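Local coordinates for protein 2-aminomuconate 6-semialdehyde dehydrogenase (Burkholderia cenocepacia, PDB 4U3W) that probably catalyses the NAD-dependent oxidation of 2-aminomuconate 6-semialdehyde to 2-aminomuconate, at residues A[170-175]-A[196-201]; A[166-171]-A[245-250]; A[36-41]-A[50-55]. One frame throughout, in Å; residues are numbered along the deposited sequence.

Contact 1 of 3, residues A[170-175]-A[196-201]; sequences SPWNLP and KPSEET
Ser170 and Lys196 form the one direct hydrogen bond between the irregular segments 170-175 and 196-201: Ser170 N stands 3.2 Å from Lys196 O with an N-H...O angle of 163°. The two backbones then stay close, with CA atoms 5.0 Å apart for Ser170 and Pro197, but direct pairing stops, because Ser198 N approaches Ser170 O at a poor angle. Water takes over. One molecule accepts from Ser198 N, donates to Pro171 O and also bonds Ser170 OG; a second donates to both Ser170 O and Lys196 O.

Among the side chains, Ser198 reaches Trp172 with its hydroxyl. Its OG is anti to the backbone N (chi1 174°), which carries the hydroxyl to the edge of the Trp172 indole, in the ring plane and 3.7 Å from CD1. Glu200 N donates to the same Ser198 OG at 3.1 Å, closing an ST turn within the type I turn 198-201. Beyond the contact the indole meets the rings of His353 and Phe410. Thr201 CB packs 3.5 Å from Pro175 CG, the two side chains crossing at about a right angle, while Thr201 OG1 comes within 3.4 Å of Trp172 CA. Glu200 touches Trp172 CB to CB at 3.9 Å, and its carboxylate turns outward to a magnesium site shared with Leu42. Lys196 NZ is tied down by Pro197 O, by Gly227 O and by a salt bridge to Glu199.

Both loops follow parallel strands of a Rossmann-like sheet. Their sequences, SPWN and KPSE, are family signatures; in related aldehyde dehydrogenases the first supplies an oxyanion-hole asparagine and the second binds the adenosine ribose of NAD, consistent with a similar arrangement here.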
ATOM      1  N   SER A 170      30.943   8.018   1.862  1.00 30.22           N
ATOM      2  CA  SER A 170      30.733   6.791   2.657  1.00 29.12           C
ATOM      3  C   SER A 170      31.864   6.555   3.647  1.00 27.01           C
ATOM      4  O   SER A 170      32.984   7.085   3.482  1.00 26.92           O
ATOM      5  CB  SER A 170      30.517   5.563   1.727  1.00 31.84           C
ATOM      6  OG  SER A 170      31.672   5.282   1.015  1.00 34.64           O
ATOM      7  N   PRO A 171      31.556   5.811   4.731  1.00 26.98           N
ATOM      8  CA  PRO A 171      32.470   5.673   5.862  1.00 27.31           C
ATOM      9  C   PRO A 171      33.516   4.553   5.682  1.00 29.77           C
ATOM     10  O   PRO A 171      33.438   3.746   4.748  1.00 26.36           O
ATOM     11  CB  PRO A 171      31.513   5.350   7.036  1.00 27.88           C
ATOM     12  CG  PRO A 171      30.421   4.536   6.372  1.00 31.11           C
ATOM     13  CD  PRO A 171      30.226   5.175   5.012  1.00 28.72           C
ATOM     14  N   TRP A 172      34.470   4.476   6.608  1.00 27.15           N
ATOM     15  CA  TRP A 172      35.518   3.480   6.507  1.00 27.49           C
ATOM     16  C   TRP A 172      35.189   2.149   7.204  1.00 29.19           C
ATOM     17  O   TRP A 172      35.953   1.175   7.087  1.00 31.46           O
ATOM     18  CB  TRP A 172      36.836   4.011   7.101  1.00 27.02           C
ATOM     19  CG  TRP A 172      36.723   4.718   8.442  1.00 31.84           C
ATOM     20  CD1 TRP A 172      36.777   6.071   8.653  1.00 32.26           C
ATOM     21  CD2 TRP A 172      36.614   4.113   9.752  1.00 30.49           C
ATOM     22  NE1 TRP A 172      36.659   6.345  10.000  1.00 32.44           N
ATOM     23  CE2 TRP A 172      36.564   5.167  10.696  1.00 32.63           C
ATOM     24  CE3 TRP A 172      36.549   2.780  10.215  1.00 30.95           C
ATOM     25  CZ2 TRP A 172      36.460   4.937  12.082  1.00 35.30           C
ATOM     26  CZ3 TRP A 172      36.446   2.549  11.599  1.00 31.15           C
ATOM     27  CH2 TRP A 172      36.389   3.619  12.517  1.00 34.65           C
ATOM     28  N   ASN A 173      34.100   2.090   7.953  1.00 27.55           N
ATOM     29  CA  ASN A 173      33.929   0.887   8.804  1.00 31.46           C
ATOM     30  C   ASN A 173      33.400  -0.336   8.044  1.00 35.54           C
ATOM     31  O   ASN A 173      33.877  -1.471   8.239  1.00 42.62           O
ATOM     32  CB  ASN A 173      33.050   1.164  10.033  1.00 32.59           C
ATOM     33  CG  ASN A 173      31.607   1.532   9.681  1.00 38.04           C
ATOM     34  OD1 ASN A 173      31.373   2.392   8.850  1.00 46.00           O
ATOM     35  ND2 ASN A 173      30.646   0.861  10.293  1.00 38.40           N
ATOM     36  N   LEU A 174      32.466  -0.163   7.153  1.00 32.12           N
ATOM     37  CA  LEU A 174      32.081  -1.374   6.416  1.00 33.76           C
ATOM     38  C   LEU A 174      32.095  -0.947   4.978  1.00 32.93           C
ATOM     39  O   LEU A 174      31.046  -0.668   4.423  1.00 35.30           O
ATOM     40  CB  LEU A 174      30.704  -1.873   6.822  1.00 32.88           C
ATOM     41  CG  LEU A 174      30.469  -2.389   8.235  1.00 36.21           C
ATOM     42  CD1 LEU A 174      28.984  -2.555   8.485  1.00 38.23           C
ATOM     43  CD2 LEU A 174      31.206  -3.716   8.492  1.00 36.13           C
ATOM     44  N   PRO A 175      33.299  -0.798   4.403  1.00 31.84           N
ATOM     45  CA  PRO A 175      33.444   0.059   3.208  1.00 31.44           C
ATOM     46  C   PRO A 175      32.588  -0.376   2.020  1.00 31.88           C
ATOM     47  O   PRO A 175      31.814   0.434   1.506  1.00 30.03           O
ATOM     48  CB  PRO A 175      34.937  -0.070   2.856  1.00 31.97           C
ATOM     49  CG  PRO A 175      35.609  -0.464   4.139  1.00 30.34           C
ATOM     50  CD  PRO A 175      34.589  -1.319   4.881  1.00 30.87           C
ATOM     51  N   LYS A 196      32.363   9.411  -3.099  1.00 26.26           N
ATOM     52  CA  LYS A 196      33.679   9.575  -2.480  1.00 26.31           C
ATOM     53  C   LYS A 196      33.818   8.644  -1.282  1.00 29.31           C
ATOM     54  O   LYS A 196      33.236   8.909  -0.244  1.00 30.14           O
ATOM     55  CB  LYS A 196      33.912  10.990  -1.981  1.00 29.05           C
ATOM     56  CG  LYS A 196      35.490  11.132  -1.533  1.00 32.56           C
ATOM     57  CD  LYS A 196      35.728  12.091  -0.454  1.00 31.75           C
ATOM     58  CE  LYS A 196      35.521  11.609   0.921  1.00 29.78           C
ATOM     59  NZ  LYS A 196      36.671  10.882   1.518  1.00 27.52           N
ATOM     60  N   PRO A 197      34.579   7.556  -1.427  1.00 29.41           N
ATOM     61  CA  PRO A 197      34.748   6.629  -0.288  1.00 29.60           C
ATOM     62  C   PRO A 197      35.740   7.206   0.690  1.00 28.85           C
ATOM     63  O   PRO A 197      36.455   8.202   0.400  1.00 29.33           O
ATOM     64  CB  PRO A 197      35.308   5.363  -0.922  1.00 28.97           C
ATOM     65  CG  PRO A 197      36.151   5.927  -2.157  1.00 27.88           C
ATOM     66  CD  PRO A 197      35.340   7.155  -2.627  1.00 28.45           C
ATOM     67  N   SER A 198      35.791   6.600   1.863  1.00 27.15           N
ATOM     68  CA  SER A 198      36.711   7.082   2.881  1.00 26.34           C
ATOM     69  C   SER A 198      38.171   7.003   2.433  1.00 29.19           C
ATOM     70  O   SER A 198      38.585   6.079   1.718  1.00 25.69           O
ATOM     71  CB  SER A 198      36.536   6.314   4.208  1.00 29.43           C
ATOM     72  OG  SER A 198      37.564   6.745   5.079  1.00 28.19           O
ATOM     73  N   GLU A 199      38.943   8.039   2.813  1.00 27.68           N
ATOM     74  CA  GLU A 199      40.363   8.047   2.504  1.00 28.18           C
ATOM     75  C   GLU A 199      41.063   6.826   3.153  1.00 29.40           C
ATOM     76  O   GLU A 199      42.084   6.396   2.655  1.00 27.17           O
ATOM     77  CB  GLU A 199      41.047   9.367   2.956  1.00 27.11           C
ATOM     78  CG  GLU A 199      40.957   9.647   4.471  1.00 29.91           C
ATOM     79  CD  GLU A 199      39.686  10.418   4.883  1.00 31.78           C
ATOM     80  OE1 GLU A 199      38.674  10.459   4.125  1.00 32.96           O
ATOM     81  OE2 GLU A 199      39.685  10.979   6.000  1.00 34.11           O
ATOM     82  N   GLU A 200      40.517   6.251   4.238  1.00 27.10           N
ATOM     83  CA  GLU A 200      41.118   5.068   4.850  1.00 29.67           C
ATOM     84  C   GLU A 200      40.899   3.779   4.059  1.00 29.28           C
ATOM     85  O   GLU A 200      41.664   2.787   4.232  1.00 28.01           O
ATOM     86  CB  GLU A 200      40.538   4.816   6.260  1.00 31.09           C
ATOM     87  CG  GLU A 200      40.837   5.914   7.291  1.00 33.95           C
ATOM     88  CD  GLU A 200      42.325   5.967   7.670  1.00 41.25           C
ATOM     89  OE1 GLU A 200      43.098   5.017   7.379  1.00 41.98           O
ATOM     90  OE2 GLU A 200      42.713   6.971   8.272  1.00 45.28           O
ATOM     91  N   THR A 201      39.797   3.758   3.290  1.00 25.94           N
ATOM     92  CA  THR A 201      39.358   2.523   2.625  1.00 25.09           C
ATOM     93  C   THR A 201      38.946   2.736   1.177  1.00 25.82           C
ATOM     94  O   THR A 201      37.748   2.624   0.796  1.00 26.38           O
ATOM     95  CB  THR A 201      38.172   1.838   3.452  1.00 25.28           C
ATOM     96  OG1 THR A 201      37.069   2.750   3.568  1.00 25.50           O
ATOM     97  CG2 THR A 201      38.664   1.499   4.877  1.00 25.63           C
TER
HETATM   98  O   HOH W   1      34.401   4.064   2.136  1.00 29.71           O
HETATM   99  O   HOH W   2      34.120   9.462   2.710  1.00 33.49           O

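Contact 2 of 3, residues A[166-171]-A[245-250]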
ATOM      1  N   ILE A 166      23.396  12.235  -7.507  1.00 28.72           N
ATOM      2  CA  ILE A 166      23.479  11.992  -6.068  1.00 28.60           C
ATOM      3  C   ILE A 166      24.935  12.025  -5.639  1.00 27.12           C
ATOM      4  O   ILE A 166      25.720  11.306  -6.217  1.00 28.02           O
ATOM      5  CB  ILE A 166      22.936  10.620  -5.683  1.00 29.67           C
ATOM      6  CG1 ILE A 166      21.543  10.416  -6.276  1.00 29.79           C
ATOM      7  CG2 ILE A 166      22.971  10.474  -4.110  1.00 26.68           C
ATOM      8  CD1 ILE A 166      20.501  11.215  -5.584  1.00 31.22           C
ATOM      9  N   GLY A 167      25.271  12.816  -4.620  1.00 27.59           N
ATOM     10  CA  GLY A 167      26.605  12.809  -4.063  1.00 31.24           C
ATOM     11  C   GLY A 167      26.624  11.849  -2.866  1.00 30.89           C
ATOM     12  O   GLY A 167      25.771  11.956  -1.989  1.00 32.04           O
ATOM     13  N   ILE A 168      27.582  10.919  -2.852  1.00 28.09           N
ATOM     14  CA  ILE A 168      27.613   9.821  -1.857  1.00 28.48           C
ATOM     15  C   ILE A 168      28.942   9.875  -1.116  1.00 28.62           C
ATOM     16  O   ILE A 168      30.011   9.755  -1.728  1.00 26.53           O
ATOM     17  CB  ILE A 168      27.442   8.438  -2.519  1.00 26.01           C
ATOM     18  CG1 ILE A 168      26.004   8.287  -3.124  1.00 25.93           C
ATOM     19  CG2 ILE A 168      27.718   7.293  -1.469  1.00 27.46           C
ATOM     20  CD1 ILE A 168      25.803   6.997  -3.905  1.00 28.19           C
ATOM     21  N   ILE A 169      28.888  10.113   0.188  1.00 27.11           N
ATOM     22  CA  ILE A 169      30.098  10.153   0.974  1.00 27.27           C
ATOM     23  C   ILE A 169      30.051   8.986   1.982  1.00 31.42           C
ATOM     24  O   ILE A 169      29.163   8.952   2.828  1.00 30.29           O
ATOM     25  CB  ILE A 169      30.232  11.453   1.685  1.00 29.71           C
ATOM     26  CG1 ILE A 169      30.496  12.569   0.628  1.00 37.13           C
ATOM     27  CG2 ILE A 169      31.429  11.452   2.612  1.00 28.26           C
ATOM     28  CD1 ILE A 169      30.134  13.903   1.093  1.00 37.20           C
ATOM     29  N   SER A 170      30.943   8.018   1.862  1.00 30.22           N
ATOM     30  CA  SER A 170      30.733   6.791   2.657  1.00 29.12           C
ATOM     31  C   SER A 170      31.864   6.555   3.647  1.00 27.01           C
ATOM     32  O   SER A 170      32.984   7.085   3.482  1.00 26.92           O
ATOM     33  CB  SER A 170      30.517   5.563   1.727  1.00 31.84           C
ATOM     34  OG  SER A 170      31.672   5.282   1.015  1.00 34.64           O
ATOM     35  N   PRO A 171      31.556   5.811   4.731  1.00 26.98           N
ATOM     36  CA  PRO A 171      32.470   5.673   5.862  1.00 27.31           C
ATOM     37  C   PRO A 171      33.516   4.553   5.682  1.00 29.77           C
ATOM     38  O   PRO A 171      33.438   3.746   4.748  1.00 26.36           O
ATOM     39  CB  PRO A 171      31.513   5.350   7.036  1.00 27.88           C
ATOM     40  CG  PRO A 171      30.421   4.536   6.372  1.00 31.11           C
ATOM     41  CD  PRO A 171      30.226   5.175   5.012  1.00 28.72           C
ATOM     42  N   ALA A 245      21.478  15.962  -4.350  1.00 29.42           N
ATOM     43  CA  ALA A 245      21.273  15.388  -3.016  1.00 33.16           C
ATOM     44  C   ALA A 245      22.606  14.933  -2.478  1.00 33.92           C
ATOM     45  O   ALA A 245      23.503  14.655  -3.279  1.00 32.01           O
ATOM     46  CB  ALA A 245      20.327  14.184  -3.071  1.00 31.51           C
ATOM     47  N   ILE A 246      22.710  14.813  -1.145  1.00 29.38           N
ATOM     48  CA  ILE A 246      23.871  14.209  -0.507  1.00 29.80           C
ATOM     49  C   ILE A 246      23.338  13.071   0.390  1.00 32.79           C
ATOM     50  O   ILE A 246      22.422  13.305   1.173  1.00 31.52           O
ATOM     51  CB  ILE A 246      24.650  15.175   0.387  1.00 29.93           C
ATOM     52  CG1 ILE A 246      25.335  16.252  -0.449  1.00 33.08           C
ATOM     53  CG2 ILE A 246      25.759  14.433   1.183  1.00 32.51           C
ATOM     54  CD1 ILE A 246      26.499  15.664  -1.299  1.00 29.70           C
ATOM     55  N   THR A 247      23.897  11.875   0.254  1.00 32.24           N
ATOM     56  CA  THR A 247      23.598  10.790   1.214  1.00 35.67           C
ATOM     57  C   THR A 247      24.910  10.576   1.913  1.00 35.17           C
ATOM     58  O   THR A 247      26.018  10.691   1.329  1.00 33.80           O
ATOM     59  CB  THR A 247      23.021   9.528   0.528  1.00 38.62           C
ATOM     60  OG1 THR A 247      22.622   8.567   1.537  1.00 39.34           O
ATOM     61  CG2 THR A 247      24.079   8.897  -0.367  1.00 41.52           C
ATOM     62  N   PHE A 248      24.821  10.411   3.216  1.00 33.10           N
ATOM     63  CA  PHE A 248      26.026  10.419   4.008  1.00 33.60           C
ATOM     64  C   PHE A 248      25.838   9.444   5.177  1.00 35.54           C
ATOM     65  O   PHE A 248      24.786   9.426   5.780  1.00 29.36           O
ATOM     66  CB  PHE A 248      26.347  11.828   4.515  1.00 33.03           C
ATOM     67  CG  PHE A 248      27.454  11.853   5.552  1.00 35.88           C
ATOM     68  CD1 PHE A 248      28.786  11.690   5.188  1.00 36.16           C
ATOM     69  CD2 PHE A 248      27.147  12.010   6.924  1.00 39.12           C
ATOM     70  CE1 PHE A 248      29.804  11.682   6.172  1.00 38.33           C
ATOM     71  CE2 PHE A 248      28.156  12.028   7.903  1.00 36.70           C
ATOM     72  CZ  PHE A 248      29.478  11.855   7.537  1.00 38.14           C
ATOM     73  N   THR A 249      26.842   8.625   5.454  1.00 35.03           N
ATOM     74  CA  THR A 249      26.831   7.784   6.669  1.00 32.72           C
ATOM     75  C   THR A 249      28.115   8.131   7.427  1.00 34.94           C
ATOM     76  O   THR A 249      29.197   8.069   6.843  1.00 36.33           O
ATOM     77  CB  THR A 249      26.769   6.287   6.318  1.00 30.84           C
ATOM     78  OG1 THR A 249      25.572   6.027   5.547  1.00 32.23           O
ATOM     79  CG2 THR A 249      26.749   5.375   7.603  1.00 43.64           C
ATOM     80  N   GLY A 250      28.014   8.511   8.700  1.00 35.00           N
ATOM     81  CA  GLY A 250      29.222   8.824   9.463  1.00 33.83           C
ATOM     82  C   GLY A 250      28.968   9.619  10.730  1.00 35.39           C
ATOM     83  O   GLY A 250      27.878   9.565  11.296  1.00 33.41           O
TER
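Gly167 carries two of the three backbone hydrogen bonds that join strands 166-169 and 245-249. Its N donates to Ala245 O at 2.9 Å, and its O receives Thr247 N at 2.9 Å; Ile169 N then donates to Thr247 O at 3.1 Å. Angles at the hydrogens all above 160°, with N-to-C directions 21° apart, establish regular parallel pairing. Beside the second bond, Ile246 CA adds a CH...O contact to Gly167 O.

On one side of the sheet, Ile168 and Thr247 lie side by side and point the same way. Thr247 CG2 occupies the position between its backbone N and carbonyl carbon, OG1 being anti to N (chi1 -174°), and this presses the methyl to 3.4 Å from Ile168 CG1, shorter than a relaxed methyl contact. Further back, Ile166 CD1 meets Ala245 CB at 3.9 Å. On the other side, Ile169 CG2 rests 3.7 Å from Phe248 CD1, with Ile169 CB at the ring's edge in its plane. Past the last bond, Pro171 CD packs 3.6 Å from Thr249 O, so the chains remain in touch as 166-171 leaves the sheet.

The polar ends are held from outside: Lys182 bonds the hydroxyls of both Thr247 and Thr249, with Glu485 a second partner of the former and Glu272 of the latter. Helix 175-188, which brings Lys182 and Val183, covers the Ile168 side. Helices 233-238 and 252-261 cover the opposite one, lying on Ile169, Ile246 and Phe248, while Ile166 and Ile168 bond strand 192-196 through their backbones, making 153-169 an inner strand.

Contact 3 of 3, residues A[36-41]-A[50-55]; sequences GTTFPN and LADVCE
Phe39 lies across Val53, and its path can be followed atom by atom. From CB, chi1 of 61° sets CG between the backbone N and the carbonyl carbon, turning the ring over the neighbouring strand. CG passes 4.1 Å from Val53 O. On one branch, CD1 lies 4.1 Å from Val53 CB and CE1 reaches the same atom at 3.7 Å; on the other, CD2 and CE2 both stand 3.3 Å from Glu55 OE1, approached obliquely with the ring and carboxylate planes 45° apart. At the tip, CZ touches Val53 CG1 at 3.5 Å. Val53 CB sits over one ring face, 19° off the normal from the centroid, which qualifies as a CH-pi contact.

Under this packing runs an antiparallel hairpin. Phe39 and Val53 form a hydrogen-bonded pair, each N reaching the other's O at 2.8 Å, and Glu55 N extends the pairing to Thr37 O. Near the hairpin's turn, Asn41 N donates to Ala51 O while Asn41 O accepts from Leu50 N, so two residues face one: a classic beta bulge. Asn41 CB also packs 3.8 Å from Val53 CG2, and its ND2 bonds Asp109.

The face bearing Thr38, Pro40 and Asp52 is partly exposed to solvent. One water bridges Thr38 OG1 and Asp52 OD1, the latter also salt-bridged to Lys49; another joins Thr37 OG1 to Glu55 O.

His228 meets Phe39 edge-to-face and bonds Glu55 OE1, consistent with the imidazole helping to orient the carboxylate beside the ring, whereas Thr38 and Asp52 meet through a water.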
ATOM      1  N   GLY A  36      46.779  15.682  -9.454  1.00 27.94           N
ATOM      2  CA  GLY A  36      48.106  16.266  -9.295  1.00 24.36           C
ATOM      3  C   GLY A  36      48.732  16.083  -7.930  1.00 26.88           C
ATOM      4  O   GLY A  36      49.813  16.567  -7.729  1.00 25.52           O
ATOM      5  N   THR A  37      48.052  15.429  -6.980  1.00 25.19           N
ATOM      6  CA  THR A  37      48.742  15.069  -5.712  1.00 26.66           C
ATOM      7  C   THR A  37      48.187  13.692  -5.270  1.00 25.82           C
ATOM      8  O   THR A  37      47.082  13.267  -5.741  1.00 23.90           O
ATOM      9  CB  THR A  37      48.505  16.077  -4.534  1.00 24.38           C
ATOM     10  OG1 THR A  37      47.126  15.985  -4.138  1.00 23.97           O
ATOM     11  CG2 THR A  37      48.816  17.523  -4.918  1.00 26.43           C
ATOM     12  N   THR A  38      48.945  12.997  -4.409  1.00 26.71           N
ATOM     13  CA  THR A  38      48.529  11.678  -3.901  1.00 27.21           C
ATOM     14  C   THR A  38      48.767  11.561  -2.374  1.00 28.27           C
ATOM     15  O   THR A  38      49.456  12.391  -1.808  1.00 27.47           O
ATOM     16  CB  THR A  38      49.297  10.540  -4.578  1.00 26.14           C
ATOM     17  OG1 THR A  38      50.680  10.602  -4.186  1.00 26.55           O
ATOM     18  CG2 THR A  38      49.214  10.659  -6.130  1.00 26.18           C
ATOM     19  N   PHE A  39      48.194  10.542  -1.729  1.00 26.84           N
ATOM     20  CA  PHE A  39      48.448  10.305  -0.291  1.00 26.03           C
ATOM     21  C   PHE A  39      48.570   8.777  -0.089  1.00 28.99           C
ATOM     22  O   PHE A  39      48.037   8.010  -0.882  1.00 27.21           O
ATOM     23  CB  PHE A  39      47.338  10.898   0.598  1.00 26.30           C
ATOM     24  CG  PHE A  39      45.962  10.315   0.357  1.00 27.97           C
ATOM     25  CD1 PHE A  39      45.485   9.215   1.091  1.00 28.57           C
ATOM     26  CD2 PHE A  39      45.118  10.888  -0.579  1.00 26.14           C
ATOM     27  CE1 PHE A  39      44.216   8.711   0.861  1.00 29.71           C
ATOM     28  CE2 PHE A  39      43.860  10.413  -0.801  1.00 28.48           C
ATOM     29  CZ  PHE A  39      43.371   9.305  -0.058  1.00 29.98           C
ATOM     30  N   PRO A  40      49.302   8.329   0.950  1.00 29.28           N
ATOM     31  CA  PRO A  40      49.510   6.875   1.059  1.00 29.02           C
ATOM     32  C   PRO A  40      48.300   6.147   1.694  1.00 29.71           C
ATOM     33  O   PRO A  40      47.556   6.693   2.526  1.00 30.99           O
ATOM     34  CB  PRO A  40      50.750   6.737   1.984  1.00 36.18           C
ATOM     35  CG  PRO A  40      51.314   8.056   2.141  1.00 37.00           C
ATOM     36  CD  PRO A  40      50.213   9.074   1.836  1.00 34.66           C
ATOM     37  N   ASN A  41      48.066   4.929   1.224  1.00 30.18           N
ATOM     38  CA  ASN A  41      47.074   4.008   1.857  1.00 25.95           C
ATOM     39  C   ASN A  41      47.897   3.043   2.726  1.00 25.66           C
ATOM     40  O   ASN A  41      48.765   2.370   2.215  1.00 27.16           O
ATOM     41  CB  ASN A  41      46.250   3.256   0.809  1.00 24.88           C
ATOM     42  CG  ASN A  41      45.254   2.229   1.437  1.00 28.79           C
ATOM     43  OD1 ASN A  41      44.817   2.385   2.572  1.00 28.68           O
ATOM     44  ND2 ASN A  41      44.870   1.222   0.658  1.00 26.91           N
ATOM     45  N   LEU A  50      50.278   0.308   1.289  1.00 25.29           N
ATOM     46  CA  LEU A  50      49.570  -0.592   0.367  1.00 27.97           C
ATOM     47  C   LEU A  50      49.467  -0.001  -1.055  1.00 30.58           C
ATOM     48  O   LEU A  50      49.510  -0.733  -2.043  1.00 31.78           O
ATOM     49  CB  LEU A  50      48.143  -0.879   0.868  1.00 28.02           C
ATOM     50  CG  LEU A  50      48.049  -1.512   2.278  1.00 25.93           C
ATOM     51  CD1 LEU A  50      46.611  -1.439   2.777  1.00 23.98           C
ATOM     52  CD2 LEU A  50      48.542  -2.913   2.207  1.00 31.74           C
ATOM     53  N   ALA A  51      49.388   1.323  -1.129  1.00 29.45           N
ATOM     54  CA  ALA A  51      49.185   2.049  -2.385  1.00 29.26           C
ATOM     55  C   ALA A  51      49.328   3.529  -2.189  1.00 27.91           C
ATOM     56  O   ALA A  51      49.326   4.029  -1.040  1.00 28.68           O
ATOM     57  CB  ALA A  51      47.752   1.751  -2.953  1.00 30.18           C
ATOM     58  N   ASP A  52      49.449   4.243  -3.307  1.00 26.81           N
ATOM     59  CA  ASP A  52      49.204   5.689  -3.326  1.00 27.40           C
ATOM     60  C   ASP A  52      47.807   5.956  -3.911  1.00 27.71           C
ATOM     61  O   ASP A  52      47.398   5.294  -4.844  1.00 29.40           O
ATOM     62  CB  ASP A  52      50.244   6.431  -4.161  1.00 29.80           C
ATOM     63  CG  ASP A  52      51.653   6.246  -3.634  1.00 35.90           C
ATOM     64  OD1 ASP A  52      51.948   6.788  -2.545  1.00 34.92           O
ATOM     65  OD2 ASP A  52      52.435   5.534  -4.298  1.00 40.41           O
ATOM     66  N   VAL A  53      47.133   6.965  -3.371  1.00 24.91           N
ATOM     67  CA  VAL A  53      45.744   7.276  -3.704  1.00 26.25           C
ATOM     68  C   VAL A  53      45.733   8.691  -4.250  1.00 27.04           C
ATOM     69  O   VAL A  53      46.308   9.609  -3.630  1.00 25.40           O
ATOM     70  CB  VAL A  53      44.833   7.205  -2.458  1.00 23.82           C
ATOM     71  CG1 VAL A  53      43.367   7.256  -2.859  1.00 23.68           C
ATOM     72  CG2 VAL A  53      45.093   5.894  -1.629  1.00 23.95           C
ATOM     73  N   CYS A  54      45.106   8.898  -5.398  1.00 28.53           N
ATOM     74  CA  CYS A  54      45.017  10.257  -5.933  1.00 25.48           C
ATOM     75  C   CYS A  54      44.071  11.122  -5.090  1.00 25.85           C
ATOM     76  O   CYS A  54      43.029  10.663  -4.612  1.00 24.65           O
ATOM     77  CB  CYS A  54      44.530  10.211  -7.397  1.00 24.32           C
ATOM     78  SG  CYS A  54      45.739   9.411  -8.453  1.00 29.15           S
ATOM     79  N   GLU A  55      44.358  12.404  -4.986  1.00 26.31           N
ATOM     80  CA  GLU A  55      43.503  13.312  -4.206  1.00 25.49           C
ATOM     81  C   GLU A  55      42.734  14.295  -5.090  1.00 26.81           C
ATOM     82  O   GLU A  55      43.370  15.162  -5.761  1.00 25.84           O
ATOM     83  CB  GLU A  55      44.384  14.101  -3.236  1.00 27.86           C
ATOM     84  CG  GLU A  55      43.662  15.182  -2.441  1.00 27.14           C
ATOM     85  CD  GLU A  55      42.892  14.592  -1.227  1.00 28.78           C
ATOM     86  OE1 GLU A  55      43.399  13.674  -0.539  1.00 29.69           O
ATOM     87  OE2 GLU A  55      41.755  15.027  -1.017  1.00 30.00           O
TER
HETATM   88  O   HOH W   3      45.044  17.173  -5.583  1.00 26.01           O
HETATM   89  O   HOH W   4      51.320   9.377  -1.882  1.00 36.89           O

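Along the chain contact 3 comes first. Contacts 1 and 2 start from one stretch, sharing Ser170 and Pro171, and their centres lie about 11 Å apart: strand 153-169 pairs with 245-249 on one side in contact 2 and with 192-196 on the other, through a probable hydrogen bond from Lys196 N to Ile168 O, before running into the loop of contact 1. The hairpin of contact 3 belongs to a separate sheet, about 15 Å from contact 1 between centres, which it touches by packing alone, Phe39 CE1 on Glu199 O and Asn41 OD1 near Glu200 O; it does not touch contact 2. Contact 1 therefore links parallel strands of the larger mixed sheet to the hairpin.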